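Local structure of homocysteine S-methyltransferase (5DMM) at residues P48-I51 with R52-H55; L83-A86 with Q87-L91; I92-S95 with V96-A99; A145-A148 with F149-R153. The protein catalyses methyl transfer from S-methylmethionine, or less efficiently S-adenosylmethionine, to homocysteine, using zinc as cofactor. All blocks are in the same frame, centred on the assembly; numbering follows the deposited sequence.

Contact 1 of 4, residues P48-I51 with R52-H55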
loop_
_atom_site.group_PDB
_atom_site.type_symbol
_atom_site.label_atom_id
_atom_site.label_comp_id
_atom_site.label_asym_id
_atom_site.label_seq_id
_atom_site.Cartn_x
_atom_site.Cartn_y
_atom_site.Cartn_z
ATOM N N PRO A 48 -18.654 7.984 -2.460
ATOM C CA PRO A 48 -17.294 8.394 -2.101
ATOM C C PRO A 48 -17.205 8.876 -0.656
ATOM O O PRO A 48 -16.129 8.828 -0.060
ATOM C CB PRO A 48 -16.995 9.534 -3.081
ATOM C CG PRO A 48 -18.339 10.050 -3.472
ATOM C CD PRO A 48 -19.220 8.845 -3.515
ATOM N N GLU A 49 -18.328 9.311 -0.092
ATOM C CA GLU A 49 -18.315 9.794 1.280
ATOM C C GLU A 49 -18.031 8.659 2.270
ATOM O O GLU A 49 -17.493 8.895 3.353
ATOM C CB GLU A 49 -19.636 10.481 1.614
ATOM C CG GLU A 49 -20.813 9.534 1.767
ATOM C CD GLU A 49 -21.385 9.029 0.443
ATOM O OE1 GLU A 49 -21.097 9.626 -0.630
ATOM O OE2 GLU A 49 -22.137 8.024 0.493
ATOM N N LEU A 50 -18.363 7.423 1.907
ATOM C CA LEU A 50 -18.090 6.313 2.815
ATOM C C LEU A 50 -16.596 5.996 2.821
ATOM O O LEU A 50 -16.046 5.661 3.856
ATOM C CB LEU A 50 -18.899 5.070 2.447
ATOM C CG LEU A 50 -20.415 5.189 2.647
ATOM C CD1 LEU A 50 -21.089 3.885 2.276
ATOM C CD2 LEU A 50 -20.751 5.575 4.092
ATOM N N ILE A 51 -15.942 6.118 1.671
ATOM C CA ILE A 51 -14.487 5.924 1.610
ATOM C C ILE A 51 -13.767 6.972 2.463
ATOM O O ILE A 51 -12.833 6.658 3.220
ATOM C CB ILE A 51 -13.990 5.973 0.149
ATOM C CG1 ILE A 51 -14.453 4.716 -0.597
ATOM C CG2 ILE A 51 -12.467 6.093 0.086
ATOM C CD1 ILE A 51 -14.085 4.730 -2.099
ATOM N N ARG A 52 -14.207 8.220 2.344
ATOM C CA ARG A 52 -13.655 9.305 3.146
ATOM C C ARG A 52 -13.872 9.038 4.641
ATOM O O ARG A 52 -12.973 9.277 5.456
ATOM C CB ARG A 52 -14.295 10.635 2.736
ATOM C CG ARG A 52 -13.819 11.865 3.493
ATOM C CD ARG A 52 -14.929 12.930 3.486
ATOM N NE ARG A 52 -16.051 12.492 4.328
ATOM C CZ ARG A 52 -17.345 12.633 4.033
ATOM N NH1 ARG A 52 -17.733 13.217 2.906
ATOM N NH2 ARG A 52 -18.263 12.184 4.879
ATOM N N GLU A 53 -15.056 8.536 4.990
ATOM C CA GLU A 53 -15.371 8.217 6.383
ATOM C C GLU A 53 -14.440 7.129 6.929
ATOM O O GLU A 53 -13.991 7.194 8.075
ATOM C CB GLU A 53 -16.836 7.791 6.513
ATOM C CG GLU A 53 -17.810 8.966 6.415
ATOM C CD GLU A 53 -19.282 8.556 6.507
ATOM O OE1 GLU A 53 -19.573 7.488 7.090
ATOM O OE2 GLU A 53 -20.146 9.309 5.989
ATOM N N VAL A 54 -14.152 6.121 6.112
ATOM C CA VAL A 54 -13.267 5.051 6.565
ATOM C C VAL A 54 -11.845 5.567 6.775
ATOM O O VAL A 54 -11.186 5.193 7.754
ATOM C CB VAL A 54 -13.246 3.872 5.578
ATOM C CG1 VAL A 54 -12.179 2.860 6.010
ATOM C CG2 VAL A 54 -14.619 3.217 5.518
ATOM N N HIS A 55 -11.372 6.430 5.877
ATOM C CA HIS A 55 -10.044 7.022 6.070
ATOM C C HIS A 55 -10.014 7.814 7.389
ATOM O O HIS A 55 -9.058 7.740 8.167
ATOM C CB HIS A 55 -9.664 7.933 4.897
ATOM C CG HIS A 55 -9.332 7.204 3.629
ATOM N ND1 HIS A 55 -8.414 6.179 3.575
ATOM C CD2 HIS A 55 -9.779 7.378 2.361
ATOM C CE1 HIS A 55 -8.313 5.748 2.326
ATOM N NE2 HIS A 55 -9.126 6.462 1.572
#
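Arg-52 folds back over Glu-49 because its chain starts with CG anti to the backbone N (chi1 180°) and bends at chi3 (70°). The guanidinium lays one face over Glu-49 O, offset toward its rim. Arg-52 NH1 also reaches Glu-49 CB at 3.6 Å. The Glu-49 carboxylate turns the other way, and its OE2 is hydrogen-bonded to Asn-47. Arg-52 NH2 instead forms a long salt bridge to Glu-53 OE2 at 3.6 Å. Glu-53 runs with CG beside its backbone N (chi1 -75°), which brings Glu-53 CG 3.1 Å from Glu-49 O. Glu-53 OE1 lies 3.7 Å from Leu-50 CD2 and has a weak, long ion pair with Arg-30. A leucine in place of Arg-52 has no guanidinium, and Glu-53 OE2 would probably be left without its Arg-52 mate. On the buried side, Ile-51 and His-55 lie side by side. Ile-51 CG2 is 3.7 Å from His-55 NE2, and both residues pack on helix 85-109, on Leu-98 and Ala-99 respectively. This turn of helix 48-61 is therefore amphipathic. Residues 52 to 55 donate their N-H groups to the carbonyls of 48 to 51. These bonds carry the helix, while the long ion pair probably adds a modest term outside.

Contact 2 of 4, residues L83-A86 with Q87-L91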
loop_
_atom_site.group_PDB
_atom_site.type_symbol
_atom_site.label_atom_id
_atom_site.label_comp_id
_atom_site.label_asym_id
_atom_site.label_seq_id
_atom_site.Cartn_x
_atom_site.Cartn_y
_atom_site.Cartn_z
ATOM N N LEU A 83 -14.937 2.626 -19.035
ATOM C CA LEU A 83 -14.222 3.880 -18.767
ATOM C C LEU A 83 -12.943 3.947 -19.589
ATOM O O LEU A 83 -12.226 2.945 -19.712
ATOM C CB LEU A 83 -13.897 4.019 -17.271
ATOM C CG LEU A 83 -15.086 3.946 -16.301
ATOM C CD1 LEU A 83 -14.625 3.978 -14.854
ATOM C CD2 LEU A 83 -16.092 5.061 -16.566
ATOM N N ASP A 84 -12.648 5.116 -20.157
ATOM C CA ASP A 84 -11.390 5.268 -20.868
ATOM C C ASP A 84 -10.318 5.736 -19.892
ATOM O O ASP A 84 -10.555 5.796 -18.680
ATOM C CB ASP A 84 -11.514 6.210 -22.098
ATOM C CG ASP A 84 -11.696 7.694 -21.745
ATOM O OD1 ASP A 84 -11.794 8.070 -20.562
ATOM O OD2 ASP A 84 -11.760 8.512 -22.701
ATOM N N GLU A 85 -9.147 6.059 -20.414
ATOM C CA GLU A 85 -7.996 6.321 -19.557
ATOM C C GLU A 85 -8.220 7.546 -18.678
ATOM O O GLU A 85 -7.928 7.520 -17.475
ATOM C CB GLU A 85 -6.727 6.509 -20.401
ATOM C CG GLU A 85 -5.498 6.839 -19.560
ATOM C CD GLU A 85 -4.289 7.219 -20.401
ATOM O OE1 GLU A 85 -4.403 7.229 -21.649
ATOM O OE2 GLU A 85 -3.229 7.519 -19.813
ATOM N N ALA A 86 -8.747 8.612 -19.284
ATOM C CA ALA A 86 -8.965 9.872 -18.579
ATOM C C ALA A 86 -10.004 9.721 -17.476
ATOM O O ALA A 86 -9.823 10.259 -16.384
ATOM C CB ALA A 86 -9.387 10.974 -19.565
ATOM N N GLN A 87 -11.095 9.012 -17.774
ATOM C CA GLN A 87 -12.120 8.707 -16.782
ATOM C C GLN A 87 -11.492 7.930 -15.631
ATOM O O GLN A 87 -11.756 8.214 -14.461
ATOM C CB GLN A 87 -13.272 7.903 -17.391
ATOM C CG GLN A 87 -14.154 8.714 -18.354
ATOM C CD GLN A 87 -15.160 7.842 -19.094
ATOM O OE1 GLN A 87 -14.776 6.939 -19.843
ATOM N NE2 GLN A 87 -16.457 8.110 -18.889
ATOM N N SER A 88 -10.666 6.947 -15.984
ATOM C CA SER A 88 -10.002 6.104 -14.986
ATOM C C SER A 88 -9.056 6.923 -14.110
ATOM O O SER A 88 -9.039 6.760 -12.874
ATOM C CB SER A 88 -9.257 4.954 -15.675
ATOM O OG SER A 88 -10.175 4.048 -16.273
ATOM N N LYS A 89 -8.279 7.811 -14.731
ATOM C CA LYS A 89 -7.374 8.677 -13.977
ATOM C C LYS A 89 -8.151 9.626 -13.061
ATOM O O LYS A 89 -7.695 9.961 -11.974
ATOM C CB LYS A 89 -6.445 9.466 -14.919
ATOM C CG LYS A 89 -5.603 8.560 -15.808
ATOM C CD LYS A 89 -4.214 9.068 -16.129
ATOM C CE LYS A 89 -4.182 10.487 -16.602
ATOM N NZ LYS A 89 -2.759 10.878 -16.877
ATOM N N ALA A 90 -9.335 10.051 -13.490
ATOM C CA ALA A 90 -10.201 10.842 -12.619
ATOM C C ALA A 90 -10.552 10.088 -11.337
ATOM O O ALA A 90 -10.536 10.659 -10.239
ATOM C CB ALA A 90 -11.500 11.248 -13.377
ATOM N N LEU A 91 -10.863 8.803 -11.465
ATOM C CA LEU A 91 -11.267 8.028 -10.301
ATOM C C LEU A 91 -10.056 7.741 -9.421
ATOM O O LEU A 91 -10.157 7.736 -8.193
ATOM C CB LEU A 91 -11.936 6.722 -10.717
ATOM C CG LEU A 91 -13.289 6.916 -11.401
ATOM C CD1 LEU A 91 -13.925 5.579 -11.696
ATOM C CD2 LEU A 91 -14.187 7.732 -10.503
#
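The backbone passes from an extended Leu-83 through Asp-84 into helix 85-109, and Ser-88 N donates to Asp-84 O at 2.9 Å as one of the first helical bonds. Asp-84 is the N-cap and forms a capping box with Gln-87. In one half of the box, Gln-87 N gives a nearly straight bond to Asp-84 OD1 (3.0 Å, 170°), meeting the oxygen almost along its C-O axis. The Asp-84 chi1 of 71° turns OD1 to Gln-87 N. In the other half, Asp-84 N donates to Gln-87 OE1 at 2.8 Å. The two side chains cross at about a right angle, and the carboxylate and amide planes are likewise nearly perpendicular. Each polar end thus serves the other residue's main-chain N-H.

Asp-84 O is gripped twice: besides the N-H of Ser-88, it accepts from Ser-88 OG, which lies above the carbonyl plane at 3.0 Å. Glu-85 and Lys-89 run side by side, but OE2 and NZ stay 4.5 Å apart, beyond a salt bridge. Both pack on Pro-152 of helix 143-159. Ser-88 and Leu-91 face Phe-78 of helix 75-78. Leu-83 lies across the first turns: its CD2 reaches Gln-87 NE2 at 3.9 Å, and its CD1 meets Leu-91 CD1 at 3.6 Å.

Contact 3 of 4, residues I92-S95 with V96-A99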
loop_
_atom_site.group_PDB
_atom_site.type_symbol
_atom_site.label_atom_id
_atom_site.label_comp_id
_atom_site.label_asym_id
_atom_site.label_seq_id
_atom_site.Cartn_x
_atom_site.Cartn_y
_atom_site.Cartn_z
ATOM N N ILE A 92 -8.914 7.509 -10.055
ATOM C CA ILE A 92 -7.685 7.280 -9.300
ATOM C C ILE A 92 -7.366 8.525 -8.483
ATOM O O ILE A 92 -7.070 8.438 -7.276
ATOM C CB ILE A 92 -6.519 6.916 -10.231
ATOM C CG1 ILE A 92 -6.768 5.538 -10.859
ATOM C CG2 ILE A 92 -5.193 6.936 -9.471
ATOM C CD1 ILE A 92 -6.002 5.316 -12.140
ATOM N N GLY A 93 -7.453 9.683 -9.130
ATOM C CA GLY A 93 -7.203 10.945 -8.459
ATOM C C GLY A 93 -8.184 11.188 -7.321
ATOM O O GLY A 93 -7.808 11.687 -6.249
ATOM N N LYS A 94 -9.441 10.826 -7.553
ATOM C CA LYS A 94 -10.482 10.938 -6.537
ATOM C C LYS A 94 -10.146 10.142 -5.271
ATOM O O LYS A 94 -10.446 10.587 -4.165
ATOM C CB LYS A 94 -11.816 10.462 -7.094
ATOM C CG LYS A 94 -12.969 10.573 -6.111
ATOM C CD LYS A 94 -13.333 12.024 -5.848
ATOM C CE LYS A 94 -14.744 12.148 -5.282
ATOM N NZ LYS A 94 -15.779 11.741 -6.271
ATOM N N SER A 95 -9.517 8.981 -5.442
ATOM C CA SER A 95 -9.169 8.136 -4.298
ATOM C C SER A 95 -8.192 8.867 -3.379
ATOM O O SER A 95 -8.240 8.695 -2.156
ATOM C CB SER A 95 -8.590 6.783 -4.753
ATOM O OG SER A 95 -7.231 6.875 -5.161
ATOM N N VAL A 96 -7.325 9.689 -3.973
ATOM C CA VAL A 96 -6.369 10.512 -3.233
ATOM C C VAL A 96 -7.077 11.689 -2.591
ATOM O O VAL A 96 -6.831 12.019 -1.441
ATOM C CB VAL A 96 -5.245 11.053 -4.135
ATOM C CG1 VAL A 96 -4.205 11.839 -3.294
ATOM C CG2 VAL A 96 -4.563 9.912 -4.871
ATOM N N GLU A 97 -7.963 12.319 -3.351
ATOM C CA GLU A 97 -8.710 13.463 -2.859
ATOM C C GLU A 97 -9.501 13.110 -1.594
ATOM O O GLU A 97 -9.525 13.883 -0.641
ATOM C CB GLU A 97 -9.649 13.979 -3.957
ATOM C CG GLU A 97 -10.450 15.208 -3.597
ATOM C CD GLU A 97 -11.490 15.538 -4.669
ATOM O OE1 GLU A 97 -11.182 15.383 -5.875
ATOM O OE2 GLU A 97 -12.625 15.926 -4.307
ATOM N N LEU A 98 -10.131 11.938 -1.584
ATOM C CA LEU A 98 -10.962 11.543 -0.443
ATOM C C LEU A 98 -10.108 11.293 0.790
ATOM O O LEU A 98 -10.524 11.603 1.905
ATOM C CB LEU A 98 -11.785 10.297 -0.764
ATOM C CG LEU A 98 -12.872 10.487 -1.822
ATOM C CD1 LEU A 98 -13.402 9.135 -2.272
ATOM C CD2 LEU A 98 -14.008 11.340 -1.235
ATOM N N ALA A 99 -8.909 10.750 0.600
ATOM C CA ALA A 99 -8.022 10.552 1.743
ATOM C C ALA A 99 -7.504 11.900 2.247
ATOM O O ALA A 99 -7.353 12.109 3.457
ATOM C CB ALA A 99 -6.843 9.618 1.376
#
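Lys-94, Val-96 and Ser-95 have the most surface covered in this stretch of helix 85-109. Lys-94 leans forward over the next turn. Its CG lies beside the carbonyl carbon, and the chain then bends at chi2 and chi4. Lys-94 CG comes 4.1 Å from Leu-98 CD1, and Lys-94 CD lies 4.0 Å from Glu-97 OE1. The ammonium does not pair with this glutamate, since Lys-94 NZ and Glu-97 OE2 are 5.6 Å apart. The contact is thus made by the methylene chain, which also packs on Leu-44 of helix 39-46.

Ser-95 turns its hydroxyl back along the helix, with OG in the crowded position between N and carbonyl carbon (chi1 78°). From there Ser-95 OG donates to Ile-92 O at 2.6 Å, in the carbonyl plane and on a lone pair. A valine in place of Ser-95 removes the hydroxyl, and Ile-92 O would probably be left with little more than the weak bond from the backbone N of that residue.

Val-96 CG2 is 4.1 Å from Ser-95 OG, and Val-96 CB packs 3.4 Å from Gly-93 O. Val-96 N gives that carbonyl a weak bond at 126°. Glu-97 N makes the better bond to Gly-93 O at 3.0 Å. Val-96 and Ile-92 pack on Leu-157 of helix 143-159, while Leu-98 faces helix 48-61. Such a covered helix, between parallel strands 65-67 and 117-122, is typical of the outer layer of a TIM barrel.

Contact 4 of 4, residues A145-A148 with F149-R153; sequences AFQA and FHRPR
Phe-149 and His-150 pack tightly against the carbonyl of Phe-146. Phe-149 CB lies 3.4 Å from Phe-146 O, and His-150 CD2 lies 3.3 Å from it. Phe-146 O also accepts from His-150 N at 3.0 Å. The two rings meet as well: Phe-149 CD2 sits over the centre of the His-150 ring, 3.5 Å above its plane. His-150 is further fixed by a hydrogen bond from NE2 to Glu-175. The Phe-149 ring lies edge-to-face with Tyr-125.

The other side is looser. In one of its two conformers, Arg-151 is trans at chi1 (179°) and bends at chi3, which brings Arg-151 NH2 3.9 Å from Gln-147 CB. A water lies 2.5 Å from Gln-147 OE1 and also near Arg-151 NH2. This bridge is doubtful: the first distance is very short, the second bond is weak, and the arginine has two conformers.

At Pro-152 the helix kinks. The proline has no N-H to offer, and its CD stands 3.3 Å from Ala-148 O instead. The buried rings are thus held by packing and a histidine-glutamate bond, whereas the arginine side has backbone bonds, the Gln-147 amide held by Ala-178 O and only a doubtful water link to the guanidinium.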
loop_
_atom_site.group_PDB
_atom_site.type_symbol
_atom_site.label_atom_id
_atom_site.label_comp_id
_atom_site.label_asym_id
_atom_site.label_seq_id
_atom_site.Cartn_x
_atom_site.Cartn_y
_atom_site.Cartn_z
ATOM N N ALA A 145 5.412 -3.037 -21.433
ATOM C CA ALA A 145 4.027 -3.401 -21.149
ATOM C C ALA A 145 3.699 -3.174 -19.676
ATOM O O ALA A 145 2.643 -2.636 -19.347
ATOM C CB ALA A 145 3.755 -4.858 -21.534
ATOM N N PHE A 146 4.599 -3.602 -18.798
ATOM C CA PHE A 146 4.434 -3.321 -17.369
ATOM C C PHE A 146 4.346 -1.818 -17.147
ATOM O O PHE A 146 3.489 -1.336 -16.408
ATOM C CB PHE A 146 5.606 -3.876 -16.546
ATOM C CG PHE A 146 5.497 -5.344 -16.212
ATOM C CD1 PHE A 146 4.305 -5.888 -15.754
ATOM C CD2 PHE A 146 6.611 -6.169 -16.324
ATOM C CE1 PHE A 146 4.225 -7.245 -15.426
ATOM C CE2 PHE A 146 6.538 -7.523 -16.005
ATOM C CZ PHE A 146 5.349 -8.060 -15.555
ATOM N N GLN A 147 5.260 -1.081 -17.772
ATOM C CA GLN A 147 5.297 0.360 -17.577
ATOM C C GLN A 147 4.048 1.031 -18.161
ATOM O O GLN A 147 3.504 1.956 -17.550
ATOM C CB GLN A 147 6.591 0.936 -18.158
ATOM C CG GLN A 147 7.821 0.569 -17.325
ATOM C CD GLN A 147 9.115 1.132 -17.860
ATOM O OE1 GLN A 147 9.215 1.471 -19.042
ATOM N NE2 GLN A 147 10.131 1.219 -16.997
ATOM N N ALA A 148 3.570 0.562 -19.312
ATOM C CA ALA A 148 2.325 1.098 -19.878
ATOM C C ALA A 148 1.118 0.817 -18.979
ATOM O O ALA A 148 0.192 1.635 -18.892
ATOM C CB ALA A 148 2.080 0.526 -21.271
ATOM N N PHE A 149 1.124 -0.343 -18.324
ATOM C CA PHE A 149 0.054 -0.712 -17.396
ATOM C C PHE A 149 0.042 0.206 -16.181
ATOM O O PHE A 149 -1.013 0.666 -15.751
ATOM C CB PHE A 149 0.201 -2.171 -16.940
ATOM C CG PHE A 149 -0.676 -2.543 -15.769
ATOM C CD1 PHE A 149 -2.018 -2.836 -15.950
ATOM C CD2 PHE A 149 -0.151 -2.622 -14.494
ATOM C CE1 PHE A 149 -2.827 -3.188 -14.879
ATOM C CE2 PHE A 149 -0.954 -2.982 -13.408
ATOM C CZ PHE A 149 -2.291 -3.261 -13.603
ATOM N N HIS A 150 1.226 0.476 -15.639
ATOM C CA HIS A 150 1.332 1.219 -14.391
ATOM C C HIS A 150 1.347 2.740 -14.536
ATOM O O HIS A 150 0.918 3.446 -13.630
ATOM C CB HIS A 150 2.607 0.804 -13.657
ATOM C CG HIS A 150 2.489 -0.485 -12.918
ATOM N ND1 HIS A 150 1.665 -0.642 -11.821
ATOM C CD2 HIS A 150 3.079 -1.688 -13.121
ATOM C CE1 HIS A 150 1.774 -1.879 -11.368
ATOM N NE2 HIS A 150 2.621 -2.534 -12.143
ATOM N N ARG A 151 1.863 3.233 -15.660
ATOM C CA ARG A 151 2.095 4.674 -15.835
ATOM C C ARG A 151 0.899 5.601 -15.537
ATOM O O ARG A 151 1.057 6.550 -14.767
ATOM C CB ARG A 151 2.607 4.956 -17.259
ATOM C CG ARG A 151 2.851 6.434 -17.533
ATOM C CD ARG A 151 3.524 6.659 -18.899
ATOM N NE ARG A 151 4.866 6.082 -18.958
ATOM C CZ ARG A 151 5.196 5.030 -19.704
ATOM N NH1 ARG A 151 4.283 4.443 -20.467
ATOM N NH2 ARG A 151 6.441 4.569 -19.691
ATOM N N PRO A 152 -0.286 5.353 -16.132
ATOM C CA PRO A 152 -1.399 6.289 -15.868
ATOM C C PRO A 152 -1.782 6.426 -14.390
ATOM O O PRO A 152 -2.133 7.529 -13.948
ATOM C CB PRO A 152 -2.580 5.679 -16.629
ATOM C CG PRO A 152 -2.021 4.675 -17.541
ATOM C CD PRO A 152 -0.715 4.222 -16.978
ATOM N N ARG A 153 -1.717 5.329 -13.642
ATOM C CA ARG A 153 -2.068 5.382 -12.219
ATOM C C ARG A 153 -0.986 6.111 -11.419
ATOM O O ARG A 153 -1.297 6.898 -10.520
ATOM C CB ARG A 153 -2.301 3.979 -11.649
ATOM C CG ARG A 153 -2.440 3.957 -10.122
ATOM C CD ARG A 153 -2.894 2.592 -9.625
ATOM N NE ARG A 153 -2.019 1.536 -10.113
ATOM C CZ ARG A 153 -2.195 0.244 -9.867
ATOM N NH1 ARG A 153 -3.221 -0.162 -9.118
ATOM N NH2 ARG A 153 -1.340 -0.644 -10.364
HETATM O O HOH W 1 8.608 2.515 -21.259
#

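Overall arrangement
The four contacts follow one another along the chain on three helices. Contacts 2 and 3 are consecutive parts of helix 85-109, with centres 13 Å apart. Contact 1 packs on contact 3, where Ile-51 CG2 meets Leu-98 CD1 at 4.0 Å. Contact 4 borders the same helix: Lys-89 CD lies 3.4 Å from Pro-152 O, and Ile-92 CD1 lies 3.9 Å from Arg-153 CA. Contacts 1 and 4 do not touch; their centres are 27 Å apart. None of the four forms the homocysteine pocket. The side chains of His-55 and Ser-95 lie about 8 and 9 Å from the ligand. Arg-153 NH1 bonds Ser-70 O and, weakly, the carbonyl of pocket residue Tyr-71.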